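Local atomic coordinates of arginine decarboxylase (Campylobacter jejuni subsp. jejuni, PDB entry 3NZP), a protein that probably decarboxylates arginine to agmatine with the help of pyridoxal 5'-phosphate, an early step in making polyamines such as spermidine. Residues B[445-450]-B[525-530]; B[162-167]-B[215-220]; B[74-79]-B[312-317]; B[465-470]-B[498-503]. One frame throughout, in Å; residues are numbered along the deposited sequence.

Contact 1 (B[445-450]-B[525-530]); sequences SLFQSM and MKHNLF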
loop_
_atom_site.group_PDB
_atom_site.type_symbol
_atom_site.label_atom_id
_atom_site.label_comp_id
_atom_site.label_asym_id
_atom_site.label_seq_id
_atom_site.Cartn_x
_atom_site.Cartn_y
_atom_site.Cartn_z
ATOM N N SER B 445 -12.597 4.137 -2.449
ATOM C CA SER B 445 -11.700 2.993 -2.422
ATOM C C SER B 445 -10.923 2.950 -1.101
ATOM O O SER B 445 -10.281 3.936 -0.718
ATOM C CB SER B 445 -10.739 3.071 -3.621
ATOM O OG SER B 445 -9.955 1.893 -3.757
ATOM N N LEU B 446 -11.002 1.812 -0.404
ATOM C CA LEU B 446 -10.300 1.611 0.873
ATOM C C LEU B 446 -8.819 1.298 0.650
ATOM O O LEU B 446 -8.100 0.946 1.585
ATOM C CB LEU B 446 -10.944 0.471 1.679
ATOM C CG LEU B 446 -12.146 0.831 2.565
ATOM C CD1 LEU B 446 -12.783 -0.428 3.121
ATOM C CD2 LEU B 446 -11.694 1.736 3.701
ATOM N N PHE B 447 -8.381 1.409 -0.599
ATOM C CA PHE B 447 -6.995 1.172 -0.956
ATOM C C PHE B 447 -6.429 2.456 -1.513
ATOM O O PHE B 447 -5.231 2.699 -1.445
ATOM C CB PHE B 447 -6.883 0.068 -2.005
ATOM C CG PHE B 447 -7.091 -1.310 -1.453
ATOM C CD1 PHE B 447 -8.338 -1.698 -0.968
ATOM C CD2 PHE B 447 -6.029 -2.210 -1.373
ATOM C CE1 PHE B 447 -8.524 -2.959 -0.412
ATOM C CE2 PHE B 447 -6.204 -3.474 -0.818
ATOM C CZ PHE B 447 -7.454 -3.848 -0.333
ATOM N N GLN B 448 -7.305 3.283 -2.068
ATOM C CA GLN B 448 -6.877 4.541 -2.647
ATOM C C GLN B 448 -6.709 5.642 -1.614
ATOM O O GLN B 448 -5.602 6.140 -1.418
ATOM C CB GLN B 448 -7.858 4.999 -3.729
ATOM C CG GLN B 448 -7.604 6.419 -4.248
ATOM C CD GLN B 448 -6.274 6.578 -4.989
ATOM O OE1 GLN B 448 -5.778 7.697 -5.157
ATOM N NE2 GLN B 448 -5.706 5.468 -5.444
ATOM N N SER B 449 -7.793 6.020 -0.949
ATOM C CA SER B 449 -7.720 7.097 0.030
ATOM C C SER B 449 -7.310 6.669 1.423
ATOM O O SER B 449 -6.915 7.501 2.232
ATOM C CB SER B 449 -9.058 7.816 0.120
ATOM O OG SER B 449 -9.472 8.253 -1.154
HETATM N N MSE B 450 -7.408 5.376 1.706
HETATM C CA MSE B 450 -7.059 4.876 3.033
HETATM C C MSE B 450 -6.223 3.610 3.021
HETATM O O MSE B 450 -6.677 2.537 3.430
HETATM C CB MSE B 450 -8.329 4.641 3.856
HETATM C CG MSE B 450 -8.851 5.885 4.553
HETATM SE SE MSE B 450 -10.752 5.811 4.947
HETATM C CE MSE B 450 -11.429 6.640 3.350
HETATM N N MSE B 525 -2.457 3.430 -3.219
HETATM C CA MSE B 525 -2.129 2.344 -4.137
HETATM C C MSE B 525 -2.855 2.465 -5.473
HETATM O O MSE B 525 -2.255 2.216 -6.522
HETATM C CB MSE B 525 -2.451 0.987 -3.498
HETATM C CG MSE B 525 -1.572 0.600 -2.316
HETATM SE SE MSE B 525 -2.633 -0.341 -0.959
HETATM C CE MSE B 525 -2.827 -2.043 -1.897
ATOM N N LYS B 526 -4.136 2.845 -5.440
ATOM C CA LYS B 526 -4.911 3.002 -6.682
ATOM C C LYS B 526 -5.208 1.603 -7.251
ATOM O O LYS B 526 -4.841 1.267 -8.397
ATOM C CB LYS B 526 -4.086 3.866 -7.666
ATOM C CG LYS B 526 -4.546 3.955 -9.133
ATOM C CD LYS B 526 -3.470 4.720 -9.928
ATOM C CE LYS B 526 -2.089 4.040 -9.740
ATOM N NZ LYS B 526 -0.827 4.867 -9.788
ATOM N N HIS B 527 -5.882 0.806 -6.415
ATOM C CA HIS B 527 -6.256 -0.573 -6.720
ATOM C C HIS B 527 -6.816 -0.809 -8.137
ATOM O O HIS B 527 -6.058 -0.792 -9.115
ATOM C CB HIS B 527 -7.227 -1.079 -5.657
ATOM C CG HIS B 527 -7.021 -2.514 -5.305
ATOM N ND1 HIS B 527 -5.777 -3.047 -5.045
ATOM C CD2 HIS B 527 -7.901 -3.532 -5.179
ATOM C CE1 HIS B 527 -5.899 -4.336 -4.777
ATOM N NE2 HIS B 527 -7.178 -4.655 -4.853
ATOM N N ASN B 528 -8.122 -1.029 -8.270
ATOM C CA ASN B 528 -8.704 -1.268 -9.596
ATOM C C ASN B 528 -8.755 -0.001 -10.442
ATOM O O ASN B 528 -9.801 0.350 -10.985
ATOM C CB ASN B 528 -10.118 -1.852 -9.468
ATOM C CG ASN B 528 -10.125 -3.244 -8.857
ATOM O OD1 ASN B 528 -11.185 -3.831 -8.623
ATOM N ND2 ASN B 528 -8.937 -3.782 -8.602
ATOM N N LEU B 529 -7.613 0.674 -10.557
ATOM C CA LEU B 529 -7.478 1.912 -11.332
ATOM C C LEU B 529 -8.317 3.073 -10.814
ATOM O O LEU B 529 -8.453 4.082 -11.504
ATOM C CB LEU B 529 -7.791 1.672 -12.820
ATOM C CG LEU B 529 -6.703 0.928 -13.596
ATOM C CD1 LEU B 529 -7.111 0.671 -15.041
ATOM C CD2 LEU B 529 -5.431 1.759 -13.538
ATOM N N PHE B 530 -8.881 2.943 -9.614
ATOM C CA PHE B 530 -9.677 4.040 -9.058
ATOM C C PHE B 530 -8.699 5.149 -8.697
ATOM O O PHE B 530 -8.033 5.083 -7.665
ATOM C CB PHE B 530 -10.458 3.594 -7.805
ATOM C CG PHE B 530 -11.605 2.663 -8.097
ATOM C CD1 PHE B 530 -11.469 1.290 -7.930
ATOM C CD2 PHE B 530 -12.812 3.160 -8.579
ATOM C CE1 PHE B 530 -12.522 0.420 -8.247
ATOM C CE2 PHE B 530 -13.871 2.300 -8.899
ATOM C CZ PHE B 530 -13.723 0.930 -8.734
#
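F447 has its CG anti to its carbonyl carbon (chi1 -75°), and H527 swings its CG to chi1 -143°; together these torsions lay the two rings alongside each other with their tips in the same direction. The result is a face-to-face aromatic stack between two loops of the β-domain built on the mixed sheet, one following strand 438-442 and the other preceding strand 534-540. The ring centroids are 4.3 Å apart and the planes open by 22°. Overlap is offset: CD2 of F447 lies over the rim of the imidazole, 3.8 Å from ND1 of H527. The stack continues down to the β-carbons, with CB of F447 3.8 Å from CB of H527.

Selenomethionine M525 completes the cluster from another direction. Its chain, bent at chi2 and chi3, brings CE to the edge of the F447 ring, near the ring plane, while SE lies oblique to it, a Met-aromatic contact. S445 CB packs on F530 CB at 4.2 Å. W454 and D484 of the same chain also border F447.

The loops form part of the dimer interface. H527 and N528 pack on K86 of the second subunit, the lysine of the cofactor site, and a bound pyridoxal phosphate is about 7 Å from the H527 side chain. C483, the predicted proton donor, lies at a similar distance from H527. This places the stack close to an active site that is probably formed by both subunits, as in related decarboxylases. The backbones add one weak hydrogen bond, from M525 N to F447 O at 3.4 Å.

Contact 2 (B[162-167]-B[215-220]); sequences ELEAII and VNLLKE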
loop_
_atom_site.group_PDB
_atom_site.type_symbol
_atom_site.label_atom_id
_atom_site.label_comp_id
_atom_site.label_asym_id
_atom_site.label_seq_id
_atom_site.Cartn_x
_atom_site.Cartn_y
_atom_site.Cartn_z
ATOM N N GLU B 162 29.166 9.642 3.705
ATOM C CA GLU B 162 28.496 10.854 3.245
ATOM C C GLU B 162 29.238 12.098 3.695
ATOM O O GLU B 162 29.275 13.105 2.981
ATOM C CB GLU B 162 27.080 10.938 3.792
ATOM C CG GLU B 162 26.166 9.866 3.302
ATOM C CD GLU B 162 24.751 10.029 3.850
ATOM O OE1 GLU B 162 23.875 9.213 3.456
ATOM O OE2 GLU B 162 24.520 10.965 4.667
ATOM N N LEU B 163 29.818 12.026 4.892
ATOM C CA LEU B 163 30.547 13.158 5.450
ATOM C C LEU B 163 31.729 13.468 4.557
ATOM O O LEU B 163 31.967 14.621 4.177
ATOM C CB LEU B 163 31.027 12.846 6.865
ATOM C CG LEU B 163 31.727 13.978 7.620
ATOM C CD1 LEU B 163 30.823 15.207 7.707
ATOM C CD2 LEU B 163 32.112 13.485 9.013
ATOM N N GLU B 164 32.465 12.424 4.210
ATOM C CA GLU B 164 33.624 12.573 3.343
ATOM C C GLU B 164 33.202 13.227 2.036
ATOM O O GLU B 164 33.829 14.176 1.577
ATOM C CB GLU B 164 34.227 11.201 3.085
ATOM C CG GLU B 164 34.353 10.407 4.361
ATOM C CD GLU B 164 35.739 9.865 4.545
ATOM O OE1 GLU B 164 36.186 9.107 3.663
ATOM O OE2 GLU B 164 36.382 10.202 5.560
ATOM N N ALA B 165 32.128 12.718 1.448
ATOM C CA ALA B 165 31.617 13.271 0.204
ATOM C C ALA B 165 31.413 14.780 0.331
ATOM O O ALA B 165 31.834 15.542 -0.534
ATOM C CB ALA B 165 30.304 12.599 -0.156
ATOM N N ILE B 166 30.766 15.209 1.410
ATOM C CA ILE B 166 30.530 16.627 1.622
ATOM C C ILE B 166 31.853 17.376 1.696
ATOM O O ILE B 166 32.059 18.369 0.994
ATOM C CB ILE B 166 29.759 16.874 2.920
ATOM C CG1 ILE B 166 28.371 16.259 2.810
ATOM C CG2 ILE B 166 29.655 18.364 3.200
ATOM C CD1 ILE B 166 27.518 16.545 3.994
ATOM N N ILE B 167 32.747 16.896 2.554
ATOM C CA ILE B 167 34.064 17.506 2.730
ATOM C C ILE B 167 34.723 17.735 1.375
ATOM O O ILE B 167 35.250 18.815 1.108
ATOM C CB ILE B 167 34.965 16.607 3.599
ATOM C CG1 ILE B 167 34.466 16.641 5.045
ATOM C CG2 ILE B 167 36.400 17.065 3.510
ATOM C CD1 ILE B 167 35.133 15.639 5.952
ATOM N N VAL B 215 33.628 13.941 14.155
ATOM C CA VAL B 215 34.078 15.225 14.677
ATOM C C VAL B 215 35.522 15.502 14.304
ATOM O O VAL B 215 35.875 16.627 13.964
ATOM C CB VAL B 215 33.934 15.304 16.201
ATOM C CG1 VAL B 215 34.666 16.519 16.747
ATOM C CG2 VAL B 215 32.473 15.381 16.562
ATOM N N ASN B 216 36.368 14.484 14.371
ATOM C CA ASN B 216 37.754 14.696 14.011
ATOM C C ASN B 216 37.833 15.103 12.543
ATOM O O ASN B 216 38.468 16.105 12.219
ATOM C CB ASN B 216 38.592 13.447 14.289
ATOM C CG ASN B 216 38.759 13.188 15.783
ATOM O OD1 ASN B 216 38.963 14.125 16.567
ATOM N ND2 ASN B 216 38.681 11.921 16.184
ATOM N N LEU B 217 37.177 14.354 11.658
ATOM C CA LEU B 217 37.190 14.701 10.242
ATOM C C LEU B 217 36.810 16.161 10.024
ATOM O O LEU B 217 37.512 16.904 9.338
ATOM C CB LEU B 217 36.225 13.826 9.451
ATOM C CG LEU B 217 36.799 12.521 8.909
ATOM C CD1 LEU B 217 35.709 11.753 8.183
ATOM C CD2 LEU B 217 37.944 12.822 7.981
ATOM N N LEU B 218 35.692 16.582 10.600
ATOM C CA LEU B 218 35.269 17.958 10.438
ATOM C C LEU B 218 36.335 18.889 10.987
ATOM O O LEU B 218 36.573 19.974 10.453
ATOM C CB LEU B 218 33.951 18.206 11.166
ATOM C CG LEU B 218 32.726 17.535 10.547
ATOM C CD1 LEU B 218 31.541 17.770 11.450
ATOM C CD2 LEU B 218 32.458 18.084 9.155
ATOM N N LYS B 219 36.987 18.462 12.057
ATOM C CA LYS B 219 38.025 19.283 12.664
ATOM C C LYS B 219 39.239 19.379 11.749
ATOM O O LYS B 219 39.758 20.466 11.528
ATOM C CB LYS B 219 38.425 18.701 14.016
ATOM C CG LYS B 219 38.706 19.754 15.057
ATOM C CD LYS B 219 39.009 19.133 16.420
ATOM C CE LYS B 219 37.795 18.454 17.025
ATOM N NZ LYS B 219 38.084 17.953 18.396
ATOM N N GLU B 220 39.680 18.242 11.211
ATOM C CA GLU B 220 40.830 18.220 10.309
ATOM C C GLU B 220 40.610 19.103 9.104
ATOM O O GLU B 220 41.524 19.790 8.664
ATOM C CB GLU B 220 41.114 16.809 9.831
ATOM C CG GLU B 220 41.806 15.939 10.845
ATOM C CD GLU B 220 41.767 14.470 10.463
ATOM O OE1 GLU B 220 42.201 14.134 9.336
ATOM O OE2 GLU B 220 41.297 13.651 11.290
#
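L217 projects between three side chains of helix 160-170. Its CB is met by CD1 of I167 at 4.1 Å, and its CD1 by CD2 of L163, also at 4.1 Å, the two leucines overlapping head to tail. The other branch of L163 is used as well: CD1 turns to CD2 of L218 at 3.6 Å. With CG of L163 anti to its backbone N (chi1 -176°), the fork straddles the groove between L217 and L218. At the solvent side E164, bent at chi2, brings OE2 across the end of L217 at about a right angle, so a polar group edges an otherwise apolar seam.

Further out, L163 and I166 rest on strand 152-157, and I166 also reaches helix 137-148. The carboxylate of E162 accepts hydrogen bonds from the backbone N of E158 and of K135, tying the helix to the loops beside it. On the partner helix, K219 NZ bonds to M261 O.

The two segments run nearly parallel, 8° apart, with axes 10.8 Å from each other. Helices following strands 152-157 and 179-183, packed in parallel through leucine and isoleucine, are the neighbouring outer helices of a TIM barrel.

Contact 3 (B[74-79]-B[312-317]); sequences GYKGGF and DLEPDI
The ring of Y75 has the carboxylate of E314 on one face, the planes only 8° apart and OE2 3.6 Å above the ring, displaced toward the rim. E314 CB adds an off-centre CH-pi contact. At the edge of the same ring, near its plane, lies the carbonyl of P315, and Y75 OH donates to P315 O at 2.7 Å. CG of Y75 is anti to the backbone N (chi1 -165°), which carries the ring across to P315. The F79 ring receives I317 CG2 at its edge, 3.7 Å from CD2; F66 and Y63 of helix 52-72 meet that ring too.

The backbones now join in a parallel β-bridge, F79 beside I317. I317 N donates to G78 O at 2.6 Å, and D316 uses the anti side of OD2 to take G78 N, also at 2.6 Å. G77 offers no side chain, leaving its CA close to P315 O at 3.6 Å. Strands 79-84 and 316-319 are the first and last of the eight-stranded TIM barrel, so this is the seam at which it closes.

The E314 carboxylate is engaged by K76 N, in a bond modelled too short to be taken literally, with K76 NZ a looser 4.2 Å from OE1. K304 packs against the E314 side chain; with a backbone N-H and lysines nearby, the carboxylate would tend to stay ionised.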
loop_
_atom_site.group_PDB
_atom_site.type_symbol
_atom_site.label_atom_id
_atom_site.label_comp_id
_atom_site.label_asym_id
_atom_site.label_seq_id
_atom_site.Cartn_x
_atom_site.Cartn_y
_atom_site.Cartn_z
ATOM N N GLY B 74 11.411 27.980 32.194
ATOM C CA GLY B 74 12.364 29.007 31.824
ATOM C C GLY B 74 13.507 28.479 30.987
ATOM O O GLY B 74 14.670 28.643 31.354
ATOM N N TYR B 75 13.174 27.848 29.860
ATOM C CA TYR B 75 14.167 27.270 28.937
ATOM C C TYR B 75 14.801 28.352 28.045
ATOM O O TYR B 75 14.104 29.066 27.335
ATOM C CB TYR B 75 13.497 26.192 28.072
ATOM C CG TYR B 75 14.479 25.288 27.353
ATOM C CD1 TYR B 75 14.789 25.474 26.001
ATOM C CD2 TYR B 75 15.125 24.259 28.039
ATOM C CE1 TYR B 75 15.721 24.652 25.355
ATOM C CE2 TYR B 75 16.052 23.439 27.405
ATOM C CZ TYR B 75 16.344 23.641 26.067
ATOM O OH TYR B 75 17.270 22.826 25.456
ATOM N N LYS B 76 16.123 28.460 28.071
ATOM C CA LYS B 76 16.806 29.480 27.284
ATOM C C LYS B 76 16.931 29.133 25.804
ATOM O O LYS B 76 16.965 30.022 24.954
ATOM C CB LYS B 76 18.193 29.759 27.882
ATOM C CG LYS B 76 18.148 30.420 29.264
ATOM C CD LYS B 76 19.466 30.263 30.059
ATOM C CE LYS B 76 19.766 28.774 30.420
ATOM N NZ LYS B 76 20.952 28.500 31.320
ATOM N N GLY B 77 16.997 27.842 25.498
ATOM C CA GLY B 77 17.126 27.406 24.118
ATOM C C GLY B 77 15.884 27.727 23.320
ATOM O O GLY B 77 14.802 27.916 23.886
ATOM N N GLY B 78 16.041 27.788 22.003
ATOM C CA GLY B 78 14.915 28.088 21.147
ATOM C C GLY B 78 14.236 26.835 20.633
ATOM O O GLY B 78 14.727 25.717 20.840
ATOM N N PHE B 79 13.107 27.033 19.955
ATOM C CA PHE B 79 12.322 25.945 19.386
ATOM C C PHE B 79 11.989 26.186 17.934
ATOM O O PHE B 79 11.736 27.314 17.525
ATOM C CB PHE B 79 11.022 25.767 20.157
ATOM C CG PHE B 79 10.021 24.901 19.460
ATOM C CD1 PHE B 79 9.031 25.463 18.656
ATOM C CD2 PHE B 79 10.061 23.523 19.610
ATOM C CE1 PHE B 79 8.091 24.658 18.013
ATOM C CE2 PHE B 79 9.132 22.707 18.973
ATOM C CZ PHE B 79 8.141 23.276 18.173
ATOM N N ASP B 312 26.276 22.903 30.606
ATOM C CA ASP B 312 26.519 23.300 29.230
ATOM C C ASP B 312 25.356 24.153 28.762
ATOM O O ASP B 312 24.469 24.513 29.546
ATOM C CB ASP B 312 26.657 22.063 28.354
ATOM C CG ASP B 312 27.588 22.286 27.181
ATOM O OD1 ASP B 312 28.230 21.303 26.750
ATOM O OD2 ASP B 312 27.684 23.437 26.693
ATOM N N LEU B 313 25.364 24.465 27.475
ATOM C CA LEU B 313 24.330 25.297 26.863
ATOM C C LEU B 313 23.039 24.562 26.517
ATOM O O LEU B 313 23.061 23.544 25.824
ATOM C CB LEU B 313 24.895 25.934 25.594
ATOM C CG LEU B 313 23.867 26.651 24.740
ATOM C CD1 LEU B 313 23.361 27.868 25.491
ATOM C CD2 LEU B 313 24.488 27.037 23.415
ATOM N N GLU B 314 21.912 25.079 26.998
ATOM C CA GLU B 314 20.619 24.468 26.688
ATOM C C GLU B 314 20.469 24.512 25.168
ATOM O O GLU B 314 20.465 25.594 24.574
ATOM C CB GLU B 314 19.488 25.249 27.352
ATOM C CG GLU B 314 19.415 25.082 28.860
ATOM C CD GLU B 314 18.259 25.853 29.470
ATOM O OE1 GLU B 314 17.953 25.633 30.662
ATOM O OE2 GLU B 314 17.654 26.683 28.760
ATOM N N PRO B 315 20.349 23.338 24.515
ATOM C CA PRO B 315 20.209 23.217 23.054
ATOM C C PRO B 315 18.918 23.773 22.451
ATOM O O PRO B 315 17.947 24.037 23.155
ATOM C CB PRO B 315 20.337 21.715 22.835
ATOM C CG PRO B 315 19.664 21.163 24.054
ATOM C CD PRO B 315 20.268 22.008 25.151
ATOM N N ASP B 316 18.923 23.963 21.140
ATOM C CA ASP B 316 17.738 24.449 20.450
ATOM C C ASP B 316 16.913 23.234 20.106
ATOM O O ASP B 316 17.431 22.239 19.608
ATOM C CB ASP B 316 18.125 25.201 19.183
ATOM C CG ASP B 316 18.574 26.629 19.471
ATOM O OD1 ASP B 316 19.367 27.184 18.676
ATOM O OD2 ASP B 316 18.120 27.202 20.492
ATOM N N ILE B 317 15.624 23.308 20.379
ATOM C CA ILE B 317 14.756 22.181 20.109
ATOM C C ILE B 317 14.237 22.180 18.680
ATOM O O ILE B 317 13.719 23.184 18.211
ATOM C CB ILE B 317 13.574 22.185 21.071
ATOM C CG1 ILE B 317 14.084 22.097 22.510
ATOM C CG2 ILE B 317 12.634 21.050 20.724
ATOM C CD1 ILE B 317 13.017 22.247 23.552
#

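Contact 4 (B[465-470]-B[498-503]); sequences LDRLDE and FLHDVD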
loop_
_atom_site.group_PDB
_atom_site.type_symbol
_atom_site.label_atom_id
_atom_site.label_comp_id
_atom_site.label_asym_id
_atom_site.label_seq_id
_atom_site.Cartn_x
_atom_site.Cartn_y
_atom_site.Cartn_z
ATOM N N LEU B 465 -22.245 12.599 7.867
ATOM C CA LEU B 465 -22.126 14.046 7.814
ATOM C C LEU B 465 -23.311 14.796 8.395
ATOM O O LEU B 465 -23.200 15.973 8.743
ATOM C CB LEU B 465 -21.896 14.505 6.381
ATOM C CG LEU B 465 -20.423 14.586 5.971
ATOM C CD1 LEU B 465 -19.778 13.217 6.106
ATOM C CD2 LEU B 465 -20.328 15.102 4.540
ATOM N N ASP B 466 -24.442 14.113 8.496
ATOM C CA ASP B 466 -25.653 14.723 9.015
ATOM C C ASP B 466 -26.519 13.658 9.664
ATOM O O ASP B 466 -26.115 12.498 9.791
ATOM C CB ASP B 466 -26.426 15.389 7.875
ATOM C CG ASP B 466 -27.027 14.378 6.907
ATOM O OD1 ASP B 466 -27.671 14.799 5.917
ATOM O OD2 ASP B 466 -26.861 13.154 7.130
ATOM N N ARG B 467 -27.722 14.063 10.060
ATOM C CA ARG B 467 -28.675 13.168 10.701
ATOM C C ARG B 467 -28.132 12.724 12.066
ATOM O O ARG B 467 -28.464 11.650 12.565
ATOM C CB ARG B 467 -28.923 11.957 9.805
ATOM C CG ARG B 467 -30.354 11.472 9.811
ATOM C CD ARG B 467 -30.498 10.246 8.938
ATOM N NE ARG B 467 -30.134 10.544 7.555
ATOM C CZ ARG B 467 -31.003 10.842 6.596
ATOM N NH1 ARG B 467 -30.562 11.104 5.368
ATOM N NH2 ARG B 467 -32.308 10.856 6.865
ATOM N N LEU B 468 -27.306 13.579 12.666
ATOM C CA LEU B 468 -26.683 13.308 13.964
ATOM C C LEU B 468 -27.607 13.560 15.144
ATOM O O LEU B 468 -27.387 13.029 16.237
ATOM C CB LEU B 468 -25.416 14.152 14.112
ATOM C CG LEU B 468 -24.313 13.766 13.124
ATOM C CD1 LEU B 468 -23.225 14.840 13.092
ATOM C CD2 LEU B 468 -23.754 12.403 13.526
ATOM N N ASP B 469 -28.626 14.388 14.921
ATOM C CA ASP B 469 -29.605 14.706 15.958
ATOM C C ASP B 469 -30.465 13.464 16.239
ATOM O O ASP B 469 -31.174 13.403 17.240
ATOM C CB ASP B 469 -30.474 15.883 15.503
ATOM C CG ASP B 469 -31.064 15.678 14.110
ATOM O OD1 ASP B 469 -31.538 16.670 13.515
ATOM O OD2 ASP B 469 -31.057 14.535 13.604
ATOM N N GLU B 470 -30.372 12.476 15.349
ATOM C CA GLU B 470 -31.106 11.217 15.469
ATOM C C GLU B 470 -30.166 10.118 15.942
ATOM O O GLU B 470 -28.970 10.156 15.672
ATOM C CB GLU B 470 -31.686 10.812 14.122
ATOM C CG GLU B 470 -32.693 11.788 13.572
ATOM C CD GLU B 470 -32.979 11.552 12.103
ATOM O OE1 GLU B 470 -33.300 10.396 11.731
ATOM O OE2 GLU B 470 -32.881 12.528 11.320
ATOM N N PHE B 498 -22.364 2.219 14.324
ATOM C CA PHE B 498 -23.806 2.289 14.080
ATOM C C PHE B 498 -24.171 3.453 13.174
ATOM O O PHE B 498 -23.807 4.598 13.458
ATOM C CB PHE B 498 -24.584 2.425 15.396
ATOM C CG PHE B 498 -24.556 1.188 16.234
ATOM C CD1 PHE B 498 -23.509 0.958 17.116
ATOM C CD2 PHE B 498 -25.535 0.212 16.080
ATOM C CE1 PHE B 498 -23.430 -0.232 17.832
ATOM C CE2 PHE B 498 -25.468 -0.982 16.790
ATOM C CZ PHE B 498 -24.410 -1.208 17.668
ATOM N N LEU B 499 -24.886 3.151 12.089
ATOM C CA LEU B 499 -25.324 4.162 11.123
ATOM C C LEU B 499 -26.838 4.201 11.034
ATOM O O LEU B 499 -27.506 3.204 11.305
ATOM C CB LEU B 499 -24.763 3.860 9.737
ATOM C CG LEU B 499 -23.247 3.935 9.664
ATOM C CD1 LEU B 499 -22.782 3.376 8.343
ATOM C CD2 LEU B 499 -22.810 5.384 9.847
ATOM N N HIS B 500 -27.378 5.345 10.637
ATOM C CA HIS B 500 -28.822 5.488 10.528
ATOM C C HIS B 500 -29.394 4.671 9.375
ATOM O O HIS B 500 -28.769 4.527 8.326
ATOM C CB HIS B 500 -29.192 6.966 10.368
ATOM C CG HIS B 500 -28.518 7.865 11.358
ATOM N ND1 HIS B 500 -27.194 8.233 11.244
ATOM C CD2 HIS B 500 -28.971 8.444 12.495
ATOM C CE1 HIS B 500 -26.861 9.000 12.266
ATOM N NE2 HIS B 500 -27.923 9.143 13.041
ATOM N N ASP B 501 -30.582 4.119 9.586
ATOM C CA ASP B 501 -31.241 3.325 8.559
ATOM C C ASP B 501 -31.852 4.290 7.558
ATOM O O ASP B 501 -32.937 4.814 7.778
ATOM C CB ASP B 501 -32.344 2.466 9.179
ATOM C CG ASP B 501 -32.991 1.545 8.171
ATOM O OD1 ASP B 501 -33.904 0.789 8.555
ATOM O OD2 ASP B 501 -32.582 1.577 6.990
ATOM N N VAL B 502 -31.156 4.527 6.458
ATOM C CA VAL B 502 -31.655 5.457 5.461
ATOM C C VAL B 502 -32.021 4.766 4.155
ATOM O O VAL B 502 -31.676 3.606 3.941
ATOM C CB VAL B 502 -30.606 6.543 5.172
ATOM C CG1 VAL B 502 -30.348 7.368 6.430
ATOM C CG2 VAL B 502 -29.320 5.890 4.695
ATOM N N ASP B 503 -32.729 5.485 3.290
ATOM C CA ASP B 503 -33.128 4.951 1.994
ATOM C C ASP B 503 -32.283 5.623 0.916
ATOM O O ASP B 503 -32.538 6.770 0.544
ATOM C CB ASP B 503 -34.609 5.237 1.741
ATOM C CG ASP B 503 -35.127 4.568 0.478
ATOM O OD1 ASP B 503 -36.333 4.710 0.184
ATOM O OD2 ASP B 503 -34.329 3.900 -0.219
#
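R467 lies across the imidazole of H500, its chain running from the ring to V502. CB sits 4.2 Å above the middle of the ring, a CH-pi contact almost exactly along the ring normal, and CG follows over the same face. CD then moves off the ring, 3.8 Å from both CB of H500 and CG1 of V502. A bend at chi3 (-61°) turns the guanidinium so that V502 CG1 faces one side of it, 3.4 Å from NE. At the tip, NH2 forms a salt bridge with E507, beyond the two segments.

The ring below is held by its nitrogens. H500 NE2 donates to E470 O at 3.0 Å, with the acceptor in the ring plane but the donor well above the plane of that carbonyl. R467 O is nearer still, yet its angle is too poor for a hydrogen bond. ND1 is hydrogen-bonded to Y509 OH.

The contact joins two loops on either side of strand 479-480, away from the annotated sites. The imidazole has partners at both nitrogens and R467 on a face, which should restrain its rotation, and the carbonyl of E470 in the loop receives a side-chain donor.

How the contacts relate
Contacts 2 and 3 belong to the TIM barrel, contacts 1 and 4 to the β-domain, whose sheet takes strands from both before and after the barrel. Contact 3 closes the barrel between its first and last strands, and in sequence contact 2 lies between its segments; their centres are about 26 Å apart. Likewise, contact 4 falls between the segments of contact 1, with the same spacing of centres. Contacts 2 and 4 are about 63 Å apart between centres, on opposite sides of the chain's centre. Contact 1 lies at the dimer interface, near a bound cofactor, where the β-domain of one subunit meets the barrel of the other; contacts 2 and 4 lie away from the annotated sites.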